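Local coordinates for protein SecB-like chaperone Rv1957 (Mycobacterium tuberculosis, PDB 5MTW) that acts as the chaperone of a type II toxin-antitoxin-chaperone system, prevents aggregation of the HigA1 antitoxin and is required for neutralising the HigB1 toxin, at residues A[75-80]-A[103-108]; A[52-57]-A[160-165]; A[19-24]-A[121-126]. One frame throughout, in Å; residues are numbered along the deposited sequence.

Contact 1 (A[75-80]-A[103-108]); sequences SCHLRI and TADFEF
Cys76 lies against one face of the Phe106 ring: its CB stands 3.8 Å from the ring centroid and only 19° off the normal, a CH-pi contact offset toward the rim. The sulfur of Cys76 arrives more obliquely, SG being 4.3 Å from the same centroid. Phe106 makes this possible by holding CG between its backbone N and carbonyl carbon (chi1 62°), which turns the ring back over strand 75-80. Beneath the pair runs regular antiparallel pairing. Cys76 with Phe106 and Leu78 with Ala104 are hydrogen-bonded pairs, Leu78 N lying 2.8 Å from Ala104 O. Next to the ring, CB of Leu78 meets CB of Ala104 at 4.2 Å.

The other face of the sheet is polar. The edge of the His77 imidazole meets CB of Asp105, ring and carboxylate planes lying 44° apart, while NE2 of His77 accepts a bent bond from Arg79 NH1 (2.9 Å). Asp105 OD1 sits 3.0 Å from Cys76 O, two acceptors whose closeness is probably unfavourable in itself; Asp105 is turned to Arg35, which forms a salt bridge with OD2.

Arg35, on the adjoining strand 26-40, also pairs with Glu107, which Arg73 grips as well. On the apolar face, helix 125-154 packs over the sheet, setting Tyr147 edge-to-face with Phe106 and Ile144 against Cys76, and Leu54 of strand 50-62 touches both Cys76 and Leu78.

Contact 2 (A[52-57]-A[160-165]); sequences YDLEFE and LTLEIL
Tyr52 and Leu160 face each other with their CA atoms 9.0 Å apart, as do Leu54 and Leu162 at 9.5 Å, so strand 52-57 and the irregular segment 160-165 meet through side chains and not through backbone pairing. The Tyr52 side chain is held at three places. Leu160 lays CD2 over one face, 4.1 Å from the ring centroid and 17° off the normal, a CH-pi contact. Leu162 brings CD2 to within 3.7 Å of Tyr52 CE2. At the far end the phenol OH donates a 2.6 Å hydrogen bond to Glu163 OE1. That oxygen lies near the plane of the ring, yet the hydroxyl reaches it from well above the carboxylate plane (65° out), and the two flat groups are nearly perpendicular. A bend at chi2 (93°) swings the Glu163 carboxylate back to the phenol.

Leu162 also serves a second neighbour: its CD1 presses on Leu54 CD2 at 3.4 Å, tighter than normal for two methyl groups, so its methyls divide between two side chains of the strand.

Tyr52 and Leu160 both pack on an aromatic side chain of the bound antitoxin peptide, making this pair part of the client-binding surface. Helix 125-154 holds the loop: Leu160 N bonds to Thr152 OG1, while Arg145 NE and Tyr141 OH bond to the carbonyl oxygens of Leu162 and Glu163. Strand 69-82 continues the sheet beside Leu54.

Contact 3 (A[19-24]-A[121-126]); sequences GARLAA and DDPTEE
Arg21 NH1 forms a salt bridge with OE1 of Glu127 and stands 3.0 Å from the backbone O of Asp121. The setting is a helix N-terminus: Thr124 is the N-cap of helix 125-154, and Glu127 OE1, three residues on, accepts a weak hydrogen bond from the backbone N of Thr124, as in one half of a capping box. The same carboxylate oxygen thus joins the cap of the long helix to the short helix 20-25.

Arg21 reaches this place by running straight out, CG anti to the backbone N (chi1 -176°) and the chain extended as far as NE. Its guanidinium then lies edge-on to the peptide link between Asp122 and Pro123, with NH1 3.9 Å from Pro123 CA. NH2 is modelled too near Asp121 O for a sound bond, and the exact position of that end is doubtful. The carboxylate of Asp121 adds charge but no aimed contact, since OD1 stands 4.6 Å from NH1 and well out of the guanidinium plane.

One residue along, the buried Leu22 supplies the apolar half of the junction. It also packs on Leu128 and Tyr131 of the long helix, and shares Tyr114 of strand 99-114 with Pro123. Leu22 and Pro123 cross at about a right angle, the CD1 methyl of Leu22 resting 3.7 Å from the proline CG.

How the contacts relate
Contacts 1 and 2 form one continuous unit, their centres 9 Å apart. Strands 69-82 and 50-62 are sheet neighbours, and the backbone of contact 1 meets that of contact 2 in two probable hydrogen bonds, Ser75 O to Glu57 N (2.6 Å) and Arg79 O to Asp53 N (2.8 Å). The bound peptide touches both, through Ile80 in the first and Tyr52, Leu160 and Thr161 in the second. Contact 3 lies across the chain's centre, about 29 Å from contact 1 and 28 Å from contact 2 between centres, and no other protein chain of the assembly touches it. Helix 125-154 spans this separation, beginning at contact 3 and covering the sheet of contact 1.

Contact 1 (A[75-80]-A[103-108])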
loop_
_atom_site.group_PDB
_atom_site.type_symbol
_atom_site.label_atom_id
_atom_site.label_comp_id
_atom_site.label_asym_id
_atom_site.label_seq_id
_atom_site.Cartn_x
_atom_site.Cartn_y
_atom_site.Cartn_z
ATOM N N SER A 75 -4.471 7.105 -17.448
ATOM C CA SER A 75 -3.892 5.848 -17.979
ATOM C C SER A 75 -2.354 5.960 -17.975
ATOM O O SER A 75 -1.818 7.024 -18.315
ATOM C CB SER A 75 -4.435 5.582 -19.411
ATOM O OG SER A 75 -3.959 4.349 -19.883
ATOM N N CYS A 76 -1.665 4.951 -17.443
ATOM C CA CYS A 76 -0.215 4.971 -17.320
ATOM C C CYS A 76 0.412 3.737 -17.998
ATOM O O CYS A 76 -0.127 2.582 -17.899
ATOM C CB CYS A 76 0.208 4.994 -15.867
ATOM S SG CYS A 76 -0.611 6.249 -14.898
ATOM N N HIS A 77 1.591 3.946 -18.567
ATOM C CA HIS A 77 2.400 2.840 -19.149
ATOM C C HIS A 77 3.847 2.981 -18.588
ATOM O O HIS A 77 4.518 3.990 -18.776
ATOM C CB HIS A 77 2.357 2.771 -20.706
ATOM C CG HIS A 77 3.006 1.508 -21.221
ATOM N ND1 HIS A 77 2.360 0.286 -21.220
ATOM C CD2 HIS A 77 4.274 1.252 -21.632
ATOM C CE1 HIS A 77 3.178 -0.653 -21.658
ATOM N NE2 HIS A 77 4.348 -0.093 -21.905
ATOM N N LEU A 78 4.236 2.023 -17.791
ATOM C CA LEU A 78 5.522 1.965 -17.143
ATOM C C LEU A 78 6.365 0.874 -17.788
ATOM O O LEU A 78 5.952 -0.327 -17.940
ATOM C CB LEU A 78 5.345 1.678 -15.654
ATOM C CG LEU A 78 6.635 1.391 -14.900
ATOM C CD1 LEU A 78 7.373 2.659 -14.759
ATOM C CD2 LEU A 78 6.405 0.763 -13.528
ATOM N N ARG A 79 7.579 1.251 -18.132
ATOM C CA ARG A 79 8.535 0.319 -18.725
ATOM C C ARG A 79 9.807 0.503 -17.935
ATOM O O ARG A 79 10.348 1.602 -17.866
ATOM C CB ARG A 79 8.810 0.652 -20.196
ATOM C CG ARG A 79 7.870 0.066 -21.224
ATOM C CD ARG A 79 8.357 0.380 -22.680
ATOM N NE ARG A 79 8.458 -0.796 -23.571
ATOM C CZ ARG A 79 7.436 -1.498 -24.084
ATOM N NH1 ARG A 79 6.197 -1.211 -23.789
ATOM N NH2 ARG A 79 7.653 -2.504 -24.910
ATOM N N ILE A 80 10.205 -0.556 -17.271
ATOM C CA ILE A 80 11.479 -0.623 -16.543
ATOM C C ILE A 80 12.476 -1.421 -17.373
ATOM O O ILE A 80 12.167 -2.496 -17.845
ATOM C CB ILE A 80 11.291 -1.248 -15.154
ATOM C CG1 ILE A 80 10.418 -0.296 -14.309
ATOM C CG2 ILE A 80 12.619 -1.466 -14.457
ATOM C CD1 ILE A 80 10.096 -0.851 -12.957
ATOM N N THR A 103 7.071 -4.358 -17.194
ATOM C CA THR A 103 6.176 -3.449 -17.795
ATOM C C THR A 103 4.834 -3.493 -17.048
ATOM O O THR A 103 4.425 -4.516 -16.504
ATOM C CB THR A 103 5.853 -3.788 -19.307
ATOM O OG1 THR A 103 5.245 -5.060 -19.378
ATOM C CG2 THR A 103 7.058 -3.851 -20.087
ATOM N N ALA A 104 4.226 -2.344 -16.984
ATOM C CA ALA A 104 2.907 -2.212 -16.387
ATOM C C ALA A 104 2.060 -1.213 -17.113
ATOM O O ALA A 104 2.522 -0.115 -17.476
ATOM C CB ALA A 104 3.066 -1.755 -14.987
ATOM N N ASP A 105 0.793 -1.521 -17.165
ATOM C CA ASP A 105 -0.205 -0.628 -17.740
ATOM C C ASP A 105 -1.394 -0.620 -16.773
ATOM O O ASP A 105 -1.948 -1.679 -16.453
ATOM C CB ASP A 105 -0.611 -1.100 -19.139
ATOM C CG ASP A 105 -1.828 -0.327 -19.698
ATOM O OD1 ASP A 105 -1.915 0.960 -19.671
ATOM O OD2 ASP A 105 -2.720 -1.033 -20.190
ATOM N N PHE A 106 -1.666 0.542 -16.219
ATOM C CA PHE A 106 -2.726 0.680 -15.266
ATOM C C PHE A 106 -3.459 2.019 -15.400
ATOM O O PHE A 106 -2.925 2.988 -15.960
ATOM C CB PHE A 106 -2.153 0.445 -13.848
ATOM C CG PHE A 106 -1.104 1.427 -13.444
ATOM C CD1 PHE A 106 0.206 1.248 -13.811
ATOM C CD2 PHE A 106 -1.438 2.549 -12.769
ATOM C CE1 PHE A 106 1.229 2.167 -13.442
ATOM C CE2 PHE A 106 -0.483 3.497 -12.396
ATOM C CZ PHE A 106 0.872 3.299 -12.722
ATOM N N GLU A 107 -4.629 2.130 -14.783
ATOM C CA GLU A 107 -5.352 3.365 -14.856
ATOM C C GLU A 107 -6.129 3.689 -13.565
ATOM O O GLU A 107 -6.732 2.783 -13.001
ATOM C CB GLU A 107 -6.396 3.242 -15.977
ATOM C CG GLU A 107 -7.104 4.532 -16.282
ATOM C CD GLU A 107 -8.121 4.368 -17.427
ATOM O OE1 GLU A 107 -8.503 3.247 -17.757
ATOM O OE2 GLU A 107 -8.494 5.402 -18.032
ATOM N N PHE A 108 -5.924 4.894 -13.050
ATOM C CA PHE A 108 -6.578 5.395 -11.891
ATOM C C PHE A 108 -7.735 6.339 -12.293
ATOM O O PHE A 108 -7.729 7.003 -13.362
ATOM C CB PHE A 108 -5.562 6.119 -10.951
ATOM C CG PHE A 108 -4.827 5.157 -10.000
ATOM C CD1 PHE A 108 -5.386 4.828 -8.773
ATOM C CD2 PHE A 108 -3.597 4.550 -10.346
ATOM C CE1 PHE A 108 -4.756 3.898 -7.897
ATOM C CE2 PHE A 108 -2.972 3.644 -9.495
ATOM C CZ PHE A 108 -3.512 3.381 -8.242
#

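Contact 2 (A[52-57]-A[160-165])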
loop_
_atom_site.group_PDB
_atom_site.type_symbol
_atom_site.label_atom_id
_atom_site.label_comp_id
_atom_site.label_asym_id
_atom_site.label_seq_id
_atom_site.Cartn_x
_atom_site.Cartn_y
_atom_site.Cartn_z
ATOM N N TYR A 52 13.795 3.806 -16.461
ATOM C CA TYR A 52 12.368 3.656 -16.719
ATOM C C TYR A 52 11.785 4.710 -17.588
ATOM O O TYR A 52 12.272 5.798 -17.614
ATOM C CB TYR A 52 11.648 3.589 -15.372
ATOM C CG TYR A 52 11.571 4.900 -14.670
ATOM C CD1 TYR A 52 12.608 5.351 -13.906
ATOM C CD2 TYR A 52 10.418 5.695 -14.787
ATOM C CE1 TYR A 52 12.544 6.578 -13.304
ATOM C CE2 TYR A 52 10.309 6.903 -14.137
ATOM C CZ TYR A 52 11.372 7.329 -13.386
ATOM O OH TYR A 52 11.298 8.500 -12.731
ATOM N N ASP A 53 10.707 4.353 -18.245
ATOM C CA ASP A 53 9.871 5.258 -19.028
ATOM C C ASP A 53 8.470 5.203 -18.447
ATOM O O ASP A 53 8.013 4.115 -18.044
ATOM C CB ASP A 53 9.696 4.796 -20.480
ATOM C CG ASP A 53 10.961 4.737 -21.244
ATOM O OD1 ASP A 53 11.971 5.317 -20.823
ATOM O OD2 ASP A 53 10.940 4.098 -22.302
ATOM N N LEU A 54 7.809 6.350 -18.370
ATOM C CA LEU A 54 6.419 6.444 -17.824
ATOM C C LEU A 54 5.572 7.436 -18.642
ATOM O O LEU A 54 5.805 8.623 -18.605
ATOM C CB LEU A 54 6.419 6.832 -16.353
ATOM C CG LEU A 54 5.045 6.831 -15.655
ATOM C CD1 LEU A 54 4.228 5.575 -15.843
ATOM C CD2 LEU A 54 5.146 7.152 -14.154
ATOM N N GLU A 55 4.605 6.917 -19.373
ATOM C CA GLU A 55 3.759 7.674 -20.286
ATOM C C GLU A 55 2.439 7.770 -19.493
ATOM O O GLU A 55 2.014 6.754 -18.921
ATOM C CB GLU A 55 3.496 6.886 -21.558
ATOM C CG GLU A 55 2.597 7.643 -22.521
ATOM C CD GLU A 55 2.188 6.844 -23.743
ATOM O OE1 GLU A 55 2.496 5.628 -23.791
ATOM O OE2 GLU A 55 1.566 7.443 -24.661
ATOM N N PHE A 56 1.840 8.960 -19.444
ATOM C CA PHE A 56 0.525 9.170 -18.839
ATOM C C PHE A 56 -0.462 9.571 -19.935
ATOM O O PHE A 56 -0.088 10.276 -20.868
ATOM C CB PHE A 56 0.571 10.325 -17.892
ATOM C CG PHE A 56 1.560 10.183 -16.764
ATOM C CD1 PHE A 56 2.910 10.488 -16.951
ATOM C CD2 PHE A 56 1.151 9.764 -15.520
ATOM C CE1 PHE A 56 3.832 10.404 -15.904
ATOM C CE2 PHE A 56 2.069 9.661 -14.446
ATOM C CZ PHE A 56 3.419 9.985 -14.647
ATOM N N GLU A 57 -1.727 9.202 -19.821
ATOM C CA GLU A 57 -2.731 9.722 -20.757
ATOM C C GLU A 57 -3.992 10.083 -19.920
ATOM O O GLU A 57 -4.632 9.196 -19.370
ATOM C CB GLU A 57 -2.990 8.702 -21.882
ATOM C CG GLU A 57 -3.667 9.194 -23.173
ATOM C CD GLU A 57 -3.129 10.514 -23.716
ATOM O OE1 GLU A 57 -1.928 10.615 -24.094
ATOM O OE2 GLU A 57 -3.942 11.461 -23.787
ATOM N N LEU A 160 10.912 1.461 -7.157
ATOM C CA LEU A 160 10.888 2.667 -7.907
ATOM C C LEU A 160 10.016 3.712 -7.209
ATOM O O LEU A 160 8.791 3.514 -7.045
ATOM C CB LEU A 160 10.251 2.462 -9.269
ATOM C CG LEU A 160 10.141 3.727 -10.116
ATOM C CD1 LEU A 160 11.514 4.385 -10.155
ATOM C CD2 LEU A 160 9.801 3.326 -11.508
ATOM N N THR A 161 10.656 4.807 -6.808
ATOM C CA THR A 161 9.914 5.942 -6.248
ATOM C C THR A 161 9.901 7.117 -7.242
ATOM O O THR A 161 10.929 7.750 -7.469
ATOM C CB THR A 161 10.513 6.360 -4.859
ATOM O OG1 THR A 161 10.411 5.261 -3.977
ATOM C CG2 THR A 161 9.784 7.486 -4.276
ATOM N N LEU A 162 8.757 7.375 -7.866
ATOM C CA LEU A 162 8.681 8.455 -8.838
ATOM C C LEU A 162 9.036 9.792 -8.161
ATOM O O LEU A 162 8.903 9.962 -6.906
ATOM C CB LEU A 162 7.305 8.502 -9.502
ATOM C CG LEU A 162 6.874 7.243 -10.197
ATOM C CD1 LEU A 162 5.457 7.536 -10.798
ATOM C CD2 LEU A 162 7.945 6.849 -11.257
ATOM N N GLU A 163 9.495 10.698 -8.993
ATOM C CA GLU A 163 9.794 12.063 -8.574
ATOM C C GLU A 163 8.521 12.817 -8.120
ATOM O O GLU A 163 7.384 12.594 -8.610
ATOM C CB GLU A 163 10.454 12.858 -9.708
ATOM C CG GLU A 163 11.438 12.036 -10.527
ATOM C CD GLU A 163 10.808 11.370 -11.811
ATOM O OE1 GLU A 163 9.823 10.475 -11.796
ATOM O OE2 GLU A 163 11.360 11.774 -12.883
ATOM N N ILE A 164 8.705 13.686 -7.154
ATOM C CA ILE A 164 7.658 14.620 -6.786
ATOM C C ILE A 164 7.418 15.644 -7.942
ATOM O O ILE A 164 8.307 16.356 -8.327
ATOM C CB ILE A 164 8.021 15.338 -5.443
ATOM C CG1 ILE A 164 8.271 14.298 -4.352
ATOM C CG2 ILE A 164 6.895 16.239 -5.061
ATOM C CD1 ILE A 164 7.057 13.399 -4.050
ATOM N N LEU A 165 6.246 15.651 -8.562
ATOM C CA LEU A 165 6.005 16.577 -9.673
ATOM C C LEU A 165 5.680 17.971 -9.171
ATOM O O LEU A 165 4.784 18.098 -8.337
ATOM C CB LEU A 165 4.887 16.041 -10.594
ATOM C CG LEU A 165 5.448 14.833 -11.373
ATOM C CD1 LEU A 165 4.567 14.403 -12.549
ATOM C CD2 LEU A 165 6.911 15.033 -11.838
#

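Contact 3 (A[19-24]-A[121-126])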
loop_
_atom_site.group_PDB
_atom_site.type_symbol
_atom_site.label_atom_id
_atom_site.label_comp_id
_atom_site.label_asym_id
_atom_site.label_seq_id
_atom_site.Cartn_x
_atom_site.Cartn_y
_atom_site.Cartn_z
ATOM N N GLY A 19 -10.464 26.686 -16.436
ATOM C CA GLY A 19 -11.064 25.760 -15.494
ATOM C C GLY A 19 -11.243 26.337 -14.102
ATOM O O GLY A 19 -11.602 25.582 -13.188
ATOM N N ALA A 20 -11.003 27.650 -13.929
ATOM C CA ALA A 20 -11.177 28.338 -12.606
ATOM C C ALA A 20 -12.610 28.293 -12.099
ATOM O O ALA A 20 -12.878 28.093 -10.894
ATOM C CB ALA A 20 -10.735 29.788 -12.684
ATOM N N ARG A 21 -13.545 28.448 -13.029
ATOM C CA ARG A 21 -14.951 28.436 -12.673
ATOM C C ARG A 21 -15.399 27.061 -12.076
ATOM O O ARG A 21 -16.063 26.986 -11.014
ATOM C CB ARG A 21 -15.781 28.810 -13.909
ATOM C CG ARG A 21 -17.279 28.932 -13.619
ATOM C CD ARG A 21 -18.171 28.993 -14.867
ATOM N NE ARG A 21 -19.518 28.572 -14.473
ATOM C CZ ARG A 21 -20.166 27.488 -14.902
ATOM N NH1 ARG A 21 -19.675 26.674 -15.837
ATOM N NH2 ARG A 21 -21.362 27.233 -14.388
ATOM N N LEU A 22 -15.043 25.982 -12.775
ATOM C CA LEU A 22 -15.301 24.645 -12.276
ATOM C C LEU A 22 -14.468 24.304 -11.016
ATOM O O LEU A 22 -14.962 23.621 -10.117
ATOM C CB LEU A 22 -15.080 23.636 -13.385
ATOM C CG LEU A 22 -15.414 22.197 -13.103
ATOM C CD1 LEU A 22 -16.870 21.999 -12.771
ATOM C CD2 LEU A 22 -15.020 21.424 -14.338
ATOM N N ALA A 23 -13.255 24.841 -10.916
ATOM C CA ALA A 23 -12.457 24.689 -9.719
ATOM C C ALA A 23 -13.075 25.278 -8.450
ATOM O O ALA A 23 -12.719 24.825 -7.380
ATOM C CB ALA A 23 -11.066 25.252 -9.931
ATOM N N ALA A 24 -13.977 26.261 -8.536
ATOM C CA ALA A 24 -14.570 26.857 -7.301
ATOM C C ALA A 24 -15.801 26.096 -6.870
ATOM O O ALA A 24 -16.258 26.265 -5.744
ATOM C CB ALA A 24 -14.929 28.326 -7.506
ATOM N N ASP A 121 -24.823 27.946 -15.220
ATOM C CA ASP A 121 -24.550 27.277 -16.482
ATOM C C ASP A 121 -23.692 25.956 -16.401
ATOM O O ASP A 121 -22.634 25.955 -15.775
ATOM C CB ASP A 121 -23.819 28.337 -17.300
ATOM C CG ASP A 121 -23.710 27.994 -18.726
ATOM O OD1 ASP A 121 -22.987 27.018 -19.006
ATOM O OD2 ASP A 121 -24.324 28.714 -19.553
ATOM N N ASP A 122 -24.125 24.867 -17.060
ATOM C CA ASP A 122 -23.336 23.611 -17.127
ATOM C C ASP A 122 -21.843 23.815 -17.535
ATOM O O ASP A 122 -21.515 24.626 -18.405
ATOM C CB ASP A 122 -23.944 22.626 -18.140
ATOM C CG ASP A 122 -25.169 21.931 -17.627
ATOM O OD1 ASP A 122 -25.514 22.115 -16.474
ATOM O OD2 ASP A 122 -25.799 21.163 -18.372
ATOM N N PRO A 123 -20.933 23.058 -16.912
ATOM C CA PRO A 123 -19.548 23.073 -17.385
ATOM C C PRO A 123 -19.402 22.543 -18.838
ATOM O O PRO A 123 -20.060 21.558 -19.221
ATOM C CB PRO A 123 -18.834 22.155 -16.402
ATOM C CG PRO A 123 -19.672 22.190 -15.154
ATOM C CD PRO A 123 -21.081 22.466 -15.573
ATOM N N THR A 124 -18.559 23.191 -19.638
ATOM C CA THR A 124 -18.281 22.729 -21.012
ATOM C C THR A 124 -17.062 21.760 -21.068
ATOM O O THR A 124 -16.297 21.666 -20.091
ATOM C CB THR A 124 -17.976 23.926 -21.910
ATOM O OG1 THR A 124 -16.791 24.570 -21.432
ATOM C CG2 THR A 124 -19.146 24.912 -21.922
ATOM N N GLU A 125 -16.911 21.069 -22.207
ATOM C CA GLU A 125 -15.808 20.158 -22.475
ATOM C C GLU A 125 -14.429 20.775 -22.252
ATOM O O GLU A 125 -13.532 20.096 -21.766
ATOM C CB GLU A 125 -15.950 19.528 -23.864
ATOM C CG GLU A 125 -14.695 18.877 -24.440
ATOM C CD GLU A 125 -14.975 18.162 -25.751
ATOM O OE1 GLU A 125 -15.941 18.553 -26.446
ATOM O OE2 GLU A 125 -14.239 17.207 -26.085
ATOM N N GLU A 126 -14.280 22.074 -22.527
ATOM C CA GLU A 126 -13.014 22.789 -22.288
ATOM C C GLU A 126 -12.743 22.956 -20.815
ATOM O O GLU A 126 -11.596 22.832 -20.379
ATOM C CB GLU A 126 -13.023 24.190 -22.933
ATOM C CG GLU A 126 -13.022 24.170 -24.453
ATOM C CD GLU A 126 -14.339 23.654 -25.047
ATOM O OE1 GLU A 126 -15.419 24.002 -24.502
ATOM O OE2 GLU A 126 -14.296 22.882 -26.037
#